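Long-range contact in hypothetical protein XAC2396 (Xanthomonas axonopodis pv. citri, PDB 2G3W), which is of unknown function but has a compact fold built around a variation of the PD-(D/E)XK nuclease motif: residues A10-S15 against F152-Q157. Numbering follows the deposited sequence. Where two conformers were deposited one is given.
Sequences AELQIS and FDVIIQ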
ATOM      1  N   ALA A  10      -2.096 -29.535  -3.894  1.00 35.28           N
ATOM      2  CA  ALA A  10      -2.029 -28.323  -4.695  1.00 35.22           C
ATOM      3  C   ALA A  10      -0.650 -28.177  -5.290  1.00 36.11           C
ATOM      4  O   ALA A  10       0.339 -28.223  -4.575  1.00 35.99           O
ATOM      5  CB  ALA A  10      -2.374 -27.121  -3.856  1.00 35.10           C
ATOM      6  N   GLU A  11      -0.587 -28.029  -6.607  1.00 36.89           N
ATOM      7  CA  GLU A  11       0.669 -27.721  -7.277  1.00 37.70           C
ATOM      8  C   GLU A  11       0.608 -26.261  -7.721  1.00 37.21           C
ATOM      9  O   GLU A  11      -0.339 -25.849  -8.415  1.00 36.77           O
ATOM     10  CB  GLU A  11       0.901 -28.640  -8.465  1.00 38.16           C
ATOM     11  CG  GLU A  11       0.642 -30.130  -8.183  1.00 42.87           C
ATOM     12  CD  GLU A  11       1.711 -30.802  -7.300  1.00 49.15           C
ATOM     13  OE1 GLU A  11       2.923 -30.507  -7.463  1.00 51.03           O
ATOM     14  OE2 GLU A  11       1.332 -31.648  -6.451  1.00 51.11           O
ATOM     15  N   LEU A  12       1.597 -25.480  -7.297  1.00 36.66           N
ATOM     16  CA  LEU A  12       1.650 -24.065  -7.655  1.00 36.49           C
ATOM     17  C   LEU A  12       2.875 -23.750  -8.502  1.00 36.93           C
ATOM     18  O   LEU A  12       4.015 -23.977  -8.077  1.00 36.89           O
ATOM     19  CB  LEU A  12       1.649 -23.183  -6.396  1.00 36.73           C
ATOM     20  CG  LEU A  12       0.536 -23.343  -5.349  1.00 35.50           C
ATOM     21  CD1 LEU A  12       0.782 -22.451  -4.144  1.00 36.31           C
ATOM     22  CD2 LEU A  12      -0.823 -23.050  -5.970  1.00 35.95           C
ATOM     23  N   GLN A  13       2.631 -23.262  -9.715  1.00 37.07           N
ATOM     24  CA  GLN A  13       3.676 -22.691 -10.534  1.00 37.26           C
ATOM     25  C   GLN A  13       3.554 -21.175 -10.454  1.00 37.00           C
ATOM     26  O   GLN A  13       2.645 -20.580 -11.038  1.00 36.87           O
ATOM     27  CB  GLN A  13       3.592 -23.182 -11.975  1.00 37.61           C
ATOM     28  CG  GLN A  13       4.860 -22.891 -12.786  1.00 40.84           C
ATOM     29  CD  GLN A  13       6.096 -23.609 -12.258  1.00 43.34           C
ATOM     30  OE1 GLN A  13       6.262 -24.813 -12.449  1.00 45.68           O
ATOM     31  NE2 GLN A  13       6.981 -22.862 -11.618  1.00 44.14           N
ATOM     32  N   ILE A  14       4.478 -20.577  -9.709  1.00 36.82           N
ATOM     33  CA  ILE A  14       4.419 -19.164  -9.304  1.00 36.79           C
ATOM     34  C   ILE A  14       5.364 -18.315 -10.159  1.00 37.80           C
ATOM     35  O   ILE A  14       6.515 -18.678 -10.392  1.00 37.23           O
ATOM     36  CB  ILE A  14       4.733 -19.002  -7.804  1.00 36.35           C
ATOM     37  CG1 ILE A  14       3.804 -19.893  -6.973  1.00 34.31           C
ATOM     38  CG2 ILE A  14       4.630 -17.505  -7.359  1.00 34.86           C
ATOM     39  CD1 ILE A  14       3.928 -19.686  -5.479  1.00 31.56           C
ATOM     40  N   SER A  15       4.829 -17.206 -10.659  1.00 38.64           N
ATOM     41  CA  SER A  15       5.584 -16.220 -11.410  1.00 39.56           C
ATOM     42  C   SER A  15       5.310 -14.875 -10.772  1.00 39.99           C
ATOM     43  O   SER A  15       4.332 -14.193 -11.104  1.00 39.78           O
ATOM     44  CB  SER A  15       5.147 -16.210 -12.865  1.00 39.55           C
ATOM     45  OG  SER A  15       5.504 -17.421 -13.484  1.00 40.73           O
ATOM     46  N   PHE A 152      -2.317 -24.825 -10.129  1.00 34.35           N
ATOM     47  CA  PHE A 152      -2.463 -23.396 -10.401  1.00 34.61           C
ATOM     48  C   PHE A 152      -1.188 -22.742 -10.919  1.00 35.17           C
ATOM     49  O   PHE A 152      -0.083 -22.994 -10.408  1.00 34.99           O
ATOM     50  CB  PHE A 152      -2.928 -22.631  -9.150  1.00 35.04           C
ATOM     51  CG  PHE A 152      -4.389 -22.790  -8.851  1.00 35.28           C
ATOM     52  CD1 PHE A 152      -5.340 -21.966  -9.464  1.00 36.15           C
ATOM     53  CD2 PHE A 152      -4.820 -23.762  -7.957  1.00 34.65           C
ATOM     54  CE1 PHE A 152      -6.695 -22.128  -9.191  1.00 35.64           C
ATOM     55  CE2 PHE A 152      -6.168 -23.936  -7.692  1.00 33.30           C
ATOM     56  CZ  PHE A 152      -7.107 -23.115  -8.303  1.00 35.37           C
ATOM     57  N   ASP A 153      -1.356 -21.905 -11.950  1.00 35.19           N
ATOM     58  CA  ASP A 153      -0.419 -20.832 -12.228  1.00 35.01           C
ATOM     59  C   ASP A 153      -0.863 -19.670 -11.400  1.00 35.26           C
ATOM     60  O   ASP A 153      -2.049 -19.313 -11.413  1.00 33.67           O
ATOM     61  CB  ASP A 153      -0.471 -20.435 -13.701  1.00 36.35           C
ATOM     62  CG  ASP A 153       0.040 -21.528 -14.606  1.00 37.22           C
ATOM     63  OD1 ASP A 153       1.109 -22.105 -14.315  1.00 41.18           O
ATOM     64  OD2 ASP A 153      -0.629 -21.818 -15.610  1.00 41.16           O
ATOM     65  N   VAL A 154       0.079 -19.136 -10.631  1.00 34.55           N
ATOM     66  CA  VAL A 154      -0.129 -17.929  -9.861  1.00 35.51           C
ATOM     67  C   VAL A 154       0.781 -16.880 -10.468  1.00 36.05           C
ATOM     68  O   VAL A 154       2.020 -16.985 -10.394  1.00 36.25           O
ATOM     69  CB  VAL A 154       0.209 -18.125  -8.369  1.00 34.99           C
ATOM     70  CG1 VAL A 154      -0.368 -16.962  -7.539  1.00 35.92           C
ATOM     71  CG2 VAL A 154      -0.325 -19.467  -7.859  1.00 34.02           C
ATOM     72  N   ILE A 155       0.160 -15.903 -11.115  1.00 36.01           N
ATOM     73  CA  ILE A 155       0.889 -14.854 -11.794  1.00 36.77           C
ATOM     74  C   ILE A 155       0.739 -13.577 -10.931  1.00 36.92           C
ATOM     75  O   ILE A 155      -0.385 -13.091 -10.728  1.00 37.01           O
ATOM     76  CB  ILE A 155       0.356 -14.648 -13.225  1.00 36.77           C
ATOM     77  CG1 ILE A 155       0.860 -15.763 -14.152  1.00 37.61           C
ATOM     78  CG2 ILE A 155       0.822 -13.316 -13.797  1.00 38.35           C
ATOM     79  CD1 ILE A 155      -0.073 -16.084 -15.269  1.00 40.60           C
ATOM     80  N   ILE A 156       1.857 -13.074 -10.408  1.00 37.05           N
ATOM     81  CA  ILE A 156       1.850 -11.845  -9.589  1.00 37.87           C
ATOM     82  C   ILE A 156       2.657 -10.757 -10.289  1.00 39.32           C
ATOM     83  O   ILE A 156       3.795 -10.998 -10.713  1.00 39.75           O
ATOM     84  CB  ILE A 156       2.351 -12.106  -8.155  1.00 37.95           C
ATOM     85  CG1 ILE A 156       1.588 -13.300  -7.547  1.00 36.86           C
ATOM     86  CG2 ILE A 156       2.200 -10.843  -7.295  1.00 36.61           C
ATOM     87  CD1 ILE A 156       2.095 -13.754  -6.159  1.00 38.52           C
ATOM     88  N   GLN A 157       2.029  -9.593 -10.459  1.00 39.74           N
ATOM     89  CA  GLN A 157       2.589  -8.479 -11.226  0.50 40.37           C
ATOM     90  C   GLN A 157       1.913  -7.154 -10.833  1.00 40.74           C
ATOM     91  O   GLN A 157       0.689  -7.051 -10.880  1.00 41.31           O
ATOM     92  CB  GLN A 157       2.431  -8.750 -12.736  0.50 40.33           C
ATOM     93  CG  GLN A 157       1.008  -8.569 -13.336  0.25 40.61           C
ATOM     94  CD  GLN A 157      -0.039  -9.591 -12.869  0.25 40.21           C
ATOM     95  OE1 GLN A 157       0.278 -10.608 -12.252  0.25 40.24           O
ATOM     96  NE2 GLN A 157      -1.297  -9.318 -13.186  0.25 39.65           N
TER
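Segments 10-15 and 152-157 run parallel as neighbouring strands of a beta sheet, their axes 4.7 Å apart at the closest point and their directions 24° apart. Five backbone hydrogen bonds join them. Phe-152 N gives to Glu-11 O (2.8 Å), and Gln-13 N in turn donates to Phe-152 O (2.8 Å). Val-154 N reaches Gln-13 O at 3.0 Å. Ser-15 N to Val-154 O and Ile-156 N to Ser-15 O complete the series. Strands 6-16 and 149-157 lie between strands 21-31 and 160-165 in the mixed sheet of the compact YaeQ fold, which is built around a variation of the PD-(D/E)XK nuclease motif. The apolar face carries Leu-12, Ile-14, Phe-152 and Val-154. Helix 37-49 covers Leu-12, Phe-152 and Val-154, while Ile-14 meets Ala-51. With CG anti to its carbonyl carbon (chi1 -54°), Leu-12 brings CD2 across to Phe-152 CB at 3.8 Å. The same methyl meets Val-154 CG2 at 4.1 Å. Ile-14 CG1 lies 4.2 Å from Val-154 CB. Gln-13 and Asp-153 share the other face, where carboxylate OD1 of Asp-153 leans to Gln-13 CB in van der Waals contact (3.6 Å). The Gln-13 amide leads away, and its OE1 accepts a hydrogen bond from Asn-24 ND2 on strand 21-31.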